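Local coordinates for putative oxidoreductase (Salmonella enterica subsp. enterica serovar Typhimurium, PDB 3NX4), which binds NADP and probably reduces acryloyl-CoA with NADPH, as a member of the medium-chain dehydrogenase/reductase family, at residues 1-9 against 96-104; 34-42 against 118-127. One frame throughout, in Å; residues are numbered along the deposited sequence.

Contact 1 of 2, residues 1-9 against 96-104; sequences MQALILEQQ and GGLAERARV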
loop_
_atom_site.group_PDB
_atom_site.type_symbol
_atom_site.label_atom_id
_atom_site.label_comp_id
_atom_site.label_asym_id
_atom_site.label_seq_id
_atom_site.Cartn_x
_atom_site.Cartn_y
_atom_site.Cartn_z
HETATM N N MSE A 1 -7.627 -24.904 38.347
HETATM C CA MSE A 1 -7.133 -24.880 36.966
HETATM C C MSE A 1 -5.649 -24.511 36.867
HETATM O O MSE A 1 -5.091 -23.884 37.765
HETATM C CB MSE A 1 -7.967 -23.926 36.105
HETATM C CG MSE A 1 -8.059 -22.504 36.654
HETATM SE SE MSE A 1 -8.712 -21.194 35.354
HETATM C CE MSE A 1 -7.286 -21.337 34.020
ATOM N N GLN A 2 -4.983 -25.007 35.827
ATOM C CA GLN A 2 -3.614 -24.622 35.515
ATOM C C GLN A 2 -3.420 -23.583 34.507
ATOM O O GLN A 2 -4.064 -23.751 33.477
ATOM C CB GLN A 2 -2.901 -25.901 35.078
ATOM C CG GLN A 2 -1.403 -25.885 35.288
ATOM C CD GLN A 2 -0.717 -27.131 34.743
ATOM O OE1 GLN A 2 0.464 -27.365 34.997
ATOM N NE2 GLN A 2 -1.457 -27.931 33.982
ATOM N N ALA A 3 -2.574 -22.579 34.664
ATOM C CA ALA A 3 -2.317 -21.629 33.603
ATOM C C ALA A 3 -0.885 -21.109 33.610
ATOM O O ALA A 3 -0.234 -21.088 34.645
ATOM C CB ALA A 3 -3.282 -20.477 33.707
ATOM N N LEU A 4 -0.404 -20.665 32.455
ATOM C CA LEU A 4 0.910 -20.060 32.383
ATOM C C LEU A 4 0.729 -18.617 32.807
ATOM O O LEU A 4 -0.097 -17.906 32.256
ATOM C CB LEU A 4 1.483 -20.152 30.972
ATOM C CG LEU A 4 2.636 -19.231 30.580
ATOM C CD1 LEU A 4 3.765 -19.291 31.567
ATOM C CD2 LEU A 4 3.134 -19.550 29.187
ATOM N N ILE A 5 1.502 -18.188 33.789
ATOM C CA ILE A 5 1.355 -16.857 34.348
ATOM C C ILE A 5 2.575 -15.984 34.179
ATOM O O ILE A 5 3.684 -16.422 34.411
ATOM C CB ILE A 5 1.033 -16.925 35.846
ATOM C CG1 ILE A 5 -0.335 -17.564 36.062
ATOM C CG2 ILE A 5 1.081 -15.546 36.453
ATOM C CD1 ILE A 5 -1.481 -16.654 35.763
ATOM N N LEU A 6 2.352 -14.742 33.777
ATOM C CA LEU A 6 3.429 -13.787 33.601
ATOM C C LEU A 6 3.377 -12.723 34.676
ATOM O O LEU A 6 2.348 -12.100 34.888
ATOM C CB LEU A 6 3.342 -13.101 32.239
ATOM C CG LEU A 6 3.378 -13.973 30.988
ATOM C CD1 LEU A 6 3.405 -13.101 29.758
ATOM C CD2 LEU A 6 4.556 -14.897 31.009
ATOM N N GLU A 7 4.514 -12.519 35.334
ATOM C CA GLU A 7 4.682 -11.505 36.364
ATOM C C GLU A 7 6.048 -10.866 36.147
ATOM O O GLU A 7 6.979 -11.548 35.727
ATOM C CB GLU A 7 4.640 -12.153 37.747
ATOM C CG GLU A 7 3.374 -12.931 38.037
ATOM C CD GLU A 7 3.631 -14.161 38.880
ATOM O OE1 GLU A 7 4.552 -14.930 38.542
ATOM O OE2 GLU A 7 2.902 -14.371 39.872
ATOM N N GLN A 8 6.185 -9.571 36.414
ATOM C CA GLN A 8 7.489 -8.933 36.250
ATOM C C GLN A 8 8.014 -8.433 37.589
ATOM O O GLN A 8 7.409 -7.562 38.208
ATOM C CB GLN A 8 7.402 -7.774 35.260
ATOM C CG GLN A 8 6.420 -6.695 35.657
ATOM C CD GLN A 8 6.533 -5.464 34.788
ATOM O OE1 GLN A 8 7.471 -5.325 34.007
ATOM N NE2 GLN A 8 5.574 -4.558 34.919
ATOM N N GLN A 9 9.138 -8.989 38.035
ATOM C CA GLN A 9 9.720 -8.587 39.312
ATOM C C GLN A 9 10.242 -7.158 39.346
ATOM O O GLN A 9 9.945 -6.401 40.268
ATOM C CB GLN A 9 10.889 -9.508 39.647
ATOM C CG GLN A 9 12.155 -9.157 38.879
ATOM C CD GLN A 9 13.390 -9.833 39.433
ATOM O OE1 GLN A 9 14.494 -9.291 39.357
ATOM N NE2 GLN A 9 13.213 -11.019 40.002
ATOM N N GLY A 96 -5.639 -14.881 28.544
ATOM C CA GLY A 96 -5.717 -15.577 27.277
ATOM C C GLY A 96 -5.695 -17.091 27.269
ATOM O O GLY A 96 -6.150 -17.757 28.202
ATOM N N GLY A 97 -5.134 -17.633 26.191
ATOM C CA GLY A 97 -5.370 -19.012 25.819
ATOM C C GLY A 97 -4.425 -20.037 26.394
ATOM O O GLY A 97 -4.685 -21.240 26.298
ATOM N N LEU A 98 -3.326 -19.580 26.983
ATOM C CA LEU A 98 -2.355 -20.520 27.539
ATOM C C LEU A 98 -2.752 -20.897 28.960
ATOM O O LEU A 98 -2.035 -20.633 29.926
ATOM C CB LEU A 98 -0.920 -19.972 27.432
ATOM C CG LEU A 98 -0.426 -19.938 25.977
ATOM C CD1 LEU A 98 0.747 -18.981 25.762
ATOM C CD2 LEU A 98 -0.077 -21.342 25.486
ATOM N N ALA A 99 -3.924 -21.518 29.060
ATOM C CA ALA A 99 -4.510 -21.906 30.338
ATOM C C ALA A 99 -5.590 -22.953 30.101
ATOM O O ALA A 99 -6.047 -23.146 28.971
ATOM C CB ALA A 99 -5.094 -20.696 31.048
ATOM N N GLU A 100 -6.014 -23.615 31.169
ATOM C CA GLU A 100 -7.005 -24.672 31.037
ATOM C C GLU A 100 -8.404 -24.139 30.777
ATOM O O GLU A 100 -9.238 -24.840 30.211
ATOM C CB GLU A 100 -6.980 -25.593 32.260
ATOM C CG GLU A 100 -5.696 -26.410 32.337
ATOM C CD GLU A 100 -5.715 -27.423 33.465
ATOM O OE1 GLU A 100 -6.460 -27.204 34.442
ATOM O OE2 GLU A 100 -4.989 -28.436 33.369
ATOM N N ARG A 101 -8.647 -22.893 31.172
ATOM C CA ARG A 101 -9.942 -22.247 30.947
ATOM C C ARG A 101 -9.753 -20.799 30.537
ATOM O O ARG A 101 -8.779 -20.157 30.926
ATOM C CB ARG A 101 -10.801 -22.276 32.220
ATOM C CG ARG A 101 -10.680 -23.542 33.035
ATOM C CD ARG A 101 -11.890 -24.429 32.862
ATOM N NE ARG A 101 -11.907 -25.511 33.842
ATOM C CZ ARG A 101 -11.501 -26.754 33.597
ATOM N NH1 ARG A 101 -11.040 -27.085 32.396
ATOM N NH2 ARG A 101 -11.560 -27.669 34.557
ATOM N N ALA A 102 -10.710 -20.279 29.773
ATOM C CA ALA A 102 -10.710 -18.874 29.388
ATOM C C ALA A 102 -12.132 -18.360 29.488
ATOM O O ALA A 102 -13.086 -19.129 29.348
ATOM C CB ALA A 102 -10.168 -18.687 27.961
ATOM N N ARG A 103 -12.272 -17.068 29.759
ATOM C CA ARG A 103 -13.587 -16.436 29.794
ATOM C C ARG A 103 -13.538 -15.166 28.962
ATOM O O ARG A 103 -12.706 -14.293 29.208
ATOM C CB ARG A 103 -14.009 -16.124 31.231
ATOM C CG ARG A 103 -15.477 -15.724 31.345
ATOM C CD ARG A 103 -15.878 -15.398 32.800
ATOM N NE ARG A 103 -15.474 -16.457 33.708
ATOM C CZ ARG A 103 -15.391 -16.321 35.028
ATOM N NH1 ARG A 103 -15.684 -15.158 35.593
ATOM N NH2 ARG A 103 -15.008 -17.344 35.778
ATOM N N VAL A 104 -14.427 -15.073 27.975
ATOM C CA VAL A 104 -14.336 -14.035 26.957
ATOM C C VAL A 104 -15.703 -13.582 26.477
ATOM O O VAL A 104 -16.727 -14.178 26.809
ATOM C CB VAL A 104 -13.562 -14.533 25.709
ATOM C CG1 VAL A 104 -12.128 -14.892 26.070
ATOM C CG2 VAL A 104 -14.277 -15.725 25.074
#

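Contact 2 of 2, residues 34-42 against 118-127; sequences VHWSSLNYK and SRNAMIIGTA. With NAP (NADP nicotinamide-adenine-dinucleotide phosphate), chain C.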
loop_
_atom_site.group_PDB
_atom_site.type_symbol
_atom_site.label_atom_id
_atom_site.label_comp_id
_atom_site.label_asym_id
_atom_site.label_seq_id
_atom_site.Cartn_x
_atom_site.Cartn_y
_atom_site.Cartn_z
ATOM N N VAL A 34 -10.325 -24.973 27.529
ATOM C CA VAL A 34 -9.334 -24.925 26.459
ATOM C C VAL A 34 -8.655 -26.266 26.255
ATOM O O VAL A 34 -8.213 -26.900 27.213
ATOM C CB VAL A 34 -8.269 -23.852 26.750
ATOM C CG1 VAL A 34 -7.169 -23.883 25.693
ATOM C CG2 VAL A 34 -8.930 -22.462 26.823
ATOM N N HIS A 35 -8.565 -26.701 25.003
ATOM C CA HIS A 35 -7.926 -27.978 24.704
ATOM C C HIS A 35 -6.620 -27.797 23.951
ATOM O O HIS A 35 -5.715 -28.620 24.068
ATOM C CB HIS A 35 -8.881 -28.887 23.934
ATOM C CG HIS A 35 -10.109 -29.244 24.712
ATOM N ND1 HIS A 35 -11.363 -29.301 24.143
ATOM C CD2 HIS A 35 -10.277 -29.540 26.023
ATOM C CE1 HIS A 35 -12.250 -29.626 25.067
ATOM N NE2 HIS A 35 -11.617 -29.774 26.218
ATOM N N TRP A 36 -6.528 -26.709 23.189
ATOM C CA TRP A 36 -5.324 -26.395 22.428
ATOM C C TRP A 36 -5.058 -24.901 22.438
ATOM O O TRP A 36 -5.990 -24.093 22.484
ATOM C CB TRP A 36 -5.475 -26.853 20.977
ATOM C CG TRP A 36 -5.747 -28.309 20.850
ATOM C CD1 TRP A 36 -6.971 -28.911 20.728
ATOM C CD2 TRP A 36 -4.780 -29.359 20.839
ATOM N NE1 TRP A 36 -6.819 -30.273 20.638
ATOM C CE2 TRP A 36 -5.483 -30.573 20.710
ATOM C CE3 TRP A 36 -3.380 -29.393 20.925
ATOM C CZ2 TRP A 36 -4.836 -31.809 20.666
ATOM C CZ3 TRP A 36 -2.744 -30.618 20.885
ATOM C CH2 TRP A 36 -3.470 -31.808 20.752
ATOM N N SER A 37 -3.783 -24.540 22.410
ATOM C CA SER A 37 -3.380 -23.168 22.138
ATOM C C SER A 37 -2.178 -23.219 21.189
ATOM O O SER A 37 -1.885 -24.268 20.615
ATOM C CB SER A 37 -3.045 -22.414 23.429
ATOM O OG SER A 37 -2.792 -21.037 23.169
ATOM N N SER A 38 -1.493 -22.093 21.012
ATOM C CA SER A 38 -0.284 -22.076 20.201
ATOM C C SER A 38 0.651 -20.968 20.657
ATOM O O SER A 38 0.296 -20.160 21.509
ATOM C CB SER A 38 -0.622 -21.921 18.708
ATOM O OG SER A 38 -0.762 -20.564 18.327
ATOM N N LEU A 39 1.864 -20.957 20.120
ATOM C CA LEU A 39 2.784 -19.866 20.385
ATOM C C LEU A 39 3.059 -19.122 19.093
ATOM O O LEU A 39 3.592 -19.696 18.143
ATOM C CB LEU A 39 4.105 -20.383 20.945
ATOM C CG LEU A 39 4.035 -21.078 22.299
ATOM C CD1 LEU A 39 5.443 -21.495 22.755
ATOM C CD2 LEU A 39 3.376 -20.163 23.318
ATOM N N ASN A 40 2.699 -17.843 19.074
ATOM C CA ASN A 40 3.027 -16.959 17.967
ATOM C C ASN A 40 4.197 -16.075 18.352
ATOM O O ASN A 40 4.579 -16.010 19.517
ATOM C CB ASN A 40 1.823 -16.073 17.626
ATOM C CG ASN A 40 0.624 -16.876 17.181
ATOM O OD1 ASN A 40 0.481 -17.174 15.992
ATOM N ND2 ASN A 40 -0.248 -17.242 18.133
ATOM N N TYR A 41 4.758 -15.380 17.372
ATOM C CA TYR A 41 5.831 -14.439 17.644
ATOM C C TYR A 41 5.403 -13.467 18.741
ATOM O O TYR A 41 6.170 -13.170 19.658
ATOM C CB TYR A 41 6.221 -13.683 16.365
ATOM C CG TYR A 41 7.477 -12.856 16.503
ATOM C CD1 TYR A 41 7.410 -11.481 16.712
ATOM C CD2 TYR A 41 8.733 -13.452 16.446
ATOM C CE1 TYR A 41 8.557 -10.724 16.844
ATOM C CE2 TYR A 41 9.888 -12.699 16.577
ATOM C CZ TYR A 41 9.795 -11.337 16.780
ATOM O OH TYR A 41 10.941 -10.588 16.916
ATOM N N LYS A 42 4.168 -12.978 18.661
ATOM C CA LYS A 42 3.701 -12.022 19.656
ATOM C C LYS A 42 3.643 -12.651 21.054
ATOM O O LYS A 42 3.987 -12.003 22.040
ATOM C CB LYS A 42 2.348 -11.410 19.264
ATOM C CG LYS A 42 2.077 -10.087 19.979
ATOM C CD LYS A 42 0.610 -9.689 19.967
ATOM C CE LYS A 42 0.110 -9.424 18.572
ATOM N NZ LYS A 42 -1.263 -8.834 18.595
ATOM N N SER A 118 -10.291 -29.140 16.175
ATOM C CA SER A 118 -9.840 -28.194 17.187
ATOM C C SER A 118 -8.302 -28.113 17.197
ATOM O O SER A 118 -7.723 -27.027 17.293
ATOM C CB SER A 118 -10.386 -28.627 18.560
ATOM O OG SER A 118 -10.051 -27.705 19.579
ATOM N N ARG A 119 -7.641 -29.266 17.072
ATOM C CA ARG A 119 -6.179 -29.310 17.059
ATOM C C ARG A 119 -5.608 -28.571 15.843
ATOM O O ARG A 119 -4.660 -27.785 15.955
ATOM C CB ARG A 119 -5.670 -30.767 17.106
ATOM C CG ARG A 119 -4.140 -30.894 17.189
ATOM C CD ARG A 119 -3.701 -32.363 17.236
ATOM N NE ARG A 119 -2.266 -32.492 17.488
ATOM C CZ ARG A 119 -1.332 -32.574 16.538
ATOM N NH1 ARG A 119 -1.673 -32.556 15.257
ATOM N NH2 ARG A 119 -0.050 -32.694 16.871
ATOM N N ASN A 120 -6.194 -28.813 14.679
ATOM C CA ASN A 120 -5.729 -28.143 13.466
ATOM C C ASN A 120 -5.986 -26.642 13.452
ATOM O O ASN A 120 -5.226 -25.887 12.843
ATOM C CB ASN A 120 -6.294 -28.813 12.219
ATOM C CG ASN A 120 -5.608 -30.140 11.924
ATOM O OD1 ASN A 120 -4.538 -30.418 12.461
ATOM N ND2 ASN A 120 -6.217 -30.960 11.076
ATOM N N ALA A 121 -7.049 -26.219 14.135
ATOM C CA ALA A 121 -7.389 -24.806 14.232
ATOM C C ALA A 121 -6.250 -24.040 14.887
ATOM O O ALA A 121 -6.000 -22.877 14.565
ATOM C CB ALA A 121 -8.694 -24.619 15.033
HETATM N N MSE A 122 -5.560 -24.698 15.811
HETATM C CA MSE A 122 -4.476 -24.062 16.556
HETATM C C MSE A 122 -3.107 -24.243 15.885
HETATM O O MSE A 122 -2.218 -23.410 16.053
HETATM C CB MSE A 122 -4.450 -24.553 18.005
HETATM C CG MSE A 122 -5.620 -23.999 18.838
HETATM SE SE MSE A 122 -5.498 -22.062 18.927
HETATM C CE MSE A 122 -6.893 -21.582 17.634
ATOM N N ILE A 123 -2.940 -25.315 15.125
ATOM C CA ILE A 123 -1.769 -25.394 14.249
ATOM C C ILE A 123 -1.793 -24.176 13.321
ATOM O O ILE A 123 -0.760 -23.563 13.051
ATOM C CB ILE A 123 -1.719 -26.710 13.453
ATOM C CG1 ILE A 123 -1.504 -27.892 14.420
ATOM C CG2 ILE A 123 -0.586 -26.657 12.383
ATOM C CD1 ILE A 123 -1.494 -29.246 13.755
ATOM N N ILE A 124 -2.987 -23.809 12.861
ATOM C CA ILE A 124 -3.150 -22.576 12.091
ATOM C C ILE A 124 -2.897 -21.363 12.983
ATOM O O ILE A 124 -1.934 -20.617 12.769
ATOM C CB ILE A 124 -4.544 -22.496 11.452
ATOM C CG1 ILE A 124 -4.713 -23.621 10.428
ATOM C CG2 ILE A 124 -4.770 -21.119 10.789
ATOM C CD1 ILE A 124 -6.164 -23.832 10.008
ATOM N N GLY A 125 -3.751 -21.170 13.988
ATOM C CA GLY A 125 -3.575 -20.092 14.947
ATOM C C GLY A 125 -3.564 -18.707 14.305
ATOM O O GLY A 125 -3.978 -18.538 13.165
ATOM N N THR A 126 -3.074 -17.720 15.041
ATOM C CA THR A 126 -2.948 -16.373 14.502
ATOM C C THR A 126 -2.025 -16.326 13.277
ATOM O O THR A 126 -2.299 -15.611 12.329
ATOM C CB THR A 126 -2.454 -15.382 15.576
ATOM O OG1 THR A 126 -3.528 -15.090 16.472
ATOM C CG2 THR A 126 -2.005 -14.078 14.944
ATOM N N ALA A 127 -0.940 -17.093 13.299
ATOM C CA ALA A 127 0.030 -17.073 12.203
ATOM C C ALA A 127 -0.629 -17.456 10.887
ATOM O O ALA A 127 -0.499 -16.753 9.886
ATOM C CB ALA A 127 1.216 -18.028 12.502
HETATM P PA NAP C . 8.146 -16.527 13.306
HETATM O O1A NAP C . 7.590 -17.890 13.285
HETATM O O2A NAP C . 9.163 -16.220 14.324
HETATM O O5B NAP C . 8.665 -16.125 11.849
HETATM C C5B NAP C . 9.502 -15.010 11.712
HETATM C C4B NAP C . 10.535 -15.411 10.669
HETATM O O4B NAP C . 11.279 -14.278 10.315
HETATM C C3B NAP C . 11.533 -16.442 11.202
HETATM O O3B NAP C . 11.102 -17.756 10.904
HETATM C C2B NAP C . 12.801 -16.108 10.439
HETATM O O2B NAP C . 12.752 -16.814 9.222
HETATM C C1B NAP C . 12.641 -14.632 10.117
HETATM N N9A NAP C . 13.447 -13.785 11.008
HETATM C C8A NAP C . 13.553 -13.871 12.374
HETATM N N7A NAP C . 14.377 -12.879 12.793
HETATM C C5A NAP C . 14.778 -12.162 11.724
HETATM C C6A NAP C . 15.613 -11.061 11.584
HETATM N N6A NAP C . 16.195 -10.504 12.638
HETATM N N1A NAP C . 15.833 -10.542 10.332
HETATM C C2A NAP C . 15.238 -11.112 9.226
HETATM N N3A NAP C . 14.415 -12.210 9.366
HETATM C C4A NAP C . 14.196 -12.724 10.595
HETATM O O3 NAP C . 6.947 -15.466 13.528
HETATM P PN NAP C . 5.417 -15.540 13.056
HETATM O O1N NAP C . 4.555 -15.993 14.171
HETATM O O2N NAP C . 5.402 -16.286 11.777
HETATM O O5D NAP C . 5.176 -13.969 12.790
HETATM C C5D NAP C . 5.924 -13.334 11.781
HETATM C C4D NAP C . 5.824 -11.826 11.946
HETATM O O4D NAP C . 4.488 -11.447 11.716
HETATM C C3D NAP C . 6.157 -11.389 13.362
HETATM O O3D NAP C . 6.826 -10.148 13.315
HETATM C C2D NAP C . 4.807 -11.211 14.020
HETATM O O2D NAP C . 4.846 -10.225 15.021
HETATM C C1D NAP C . 3.983 -10.750 12.835
HETATM N N1N NAP C . 2.545 -11.023 12.958
HETATM C C2N NAP C . 1.691 -9.959 12.954
HETATM C C3N NAP C . 0.314 -10.139 13.042
HETATM C C7N NAP C . -0.555 -9.030 12.516
HETATM O O7N NAP C . -1.806 -8.778 13.101
HETATM N N7N NAP C . -0.105 -8.306 11.498
HETATM C C4N NAP C . -0.191 -11.436 13.135
HETATM C C5N NAP C . 0.695 -12.523 13.133
HETATM C C6N NAP C . 2.067 -12.300 13.033
HETATM P P2B NAP C . 14.108 -17.390 8.543
HETATM O O1X NAP C . 13.683 -18.368 7.482
HETATM O O2X NAP C . 14.879 -16.254 7.914
HETATM O O3X NAP C . 14.917 -18.064 9.618
HETATM O O HOH W 1 -11.736 -29.096 21.549
#

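Contact 1 of 2, residues 1-9 against 96-104
The carboxylate of Glu-100 and the side-chain amide of Gln-2 stand almost perpendicular, their planes 85° apart. One face of the carboxylate takes the backbone N-H of Gln-2: N lies 3.0 Å from Glu-100 OE1 on a nearly straight bond, but 70° out of the carboxylate plane. The aliphatic part of Gln-2 adds its CB 3.6 Å from Glu-100 CD, while its amide end comes near Glu-100 OE2 without bonding to it. Glu-100 returns the contact through its own backbone, whose N donates to Gln-2 O at 3.0 Å, and Leu-4 N bonds in the same way to Leu-98 O. These two backbone bonds flank the bridge of Ala-3 with Ala-99, whose methyl groups are modelled so close that their exact spacing is doubtful. Selenomethionine Met-1 and Arg-101 lie alongside each other, running opposite ways, with SE 3.8 Å from Arg-101 CG. A bend at the last torsion of Met-1 (chi3 -62°) brings CE to 3.5 Å from Arg-101 N and 3.7 Å from Ala-99 CB. Farther along, Leu-4 CD2 and Leu-98 CD1 meet more loosely; Leu-98 is itself the centre of an inverse gamma turn. Strand 2-8 pairs with strand 13-19 in a hairpin, and the Ala-3 to Ala-99 pair is a single antiparallel bridge that joins it to the segment entering strand 101-104 of the GroES-like domain.

Contact 2 of 2, residues 34-42 against 118-127
Strand 34-39 runs nearly parallel to helix 118-127 (23°, axes 7.0 Å apart) and turns Trp-36 and Ser-38 toward it, as does Asn-40 at the N-cap position of helix 41-48. Arg-119 lies extended across one face of the Trp-36 indole, a CH-pi contact with CG 3.6 Å from the centroid of the six-membered ring. Its guanidinium stands nearly perpendicular to the indole and reaches on to a salt bridge with Glu-297. Met-122, also selenomethionine, packs CG 3.6 Å from Trp-36 CB. Beside the indole, one water joins His-35 ND1 to Ser-118 OG; His-35 and Trp-36 both face Ala-66, a classic beta bulge. At the other end the helix kinks at Thr-126 and Ala-127, and Asn-40 OD1 takes a weak bond from Ala-127 N at 3.0 Å. Asp-64 ties the two sides together, OD2 bonding Asn-40 ND2 and OD1 bonding Thr-126 OG1. With OG1 opposite the carbonyl carbon (chi1 -75°), Thr-126 turns CG2 to the nicotinamide, 3.6 Å from NADP C5N, while Tyr-41 N donates to the cofactor phosphate oxygen O1N. The start of helix 41-48 and the kinked helix 118-127 thus line the NADP cleft between the GroES-like and Rossmann domains, as in other medium-chain dehydrogenases/reductases.

The segments of the two contacts alternate along the chain, in the order 1-9, 34-42, 96-104 and 118-127. The contact centres lie 15 Å apart, and both reach one mixed sheet, in which strands 30-39 and 101-104 are antiparallel neighbours. A probable hydrogen bond from Val-34 N to Glu-100 O, 2.9 Å, links them directly, and Leu-98 packs on Ser-37. Contact 1 sits toward the periphery, its centre about 20 Å from the centre of the chain, and attaches the N-terminal hairpin; contact 2 is buried, its centre about 9 Å from that of the chain, and sets helix 118-140 against the sheet. The same sheet thus carries both the hairpin attachment and the helix that lines the NADP site.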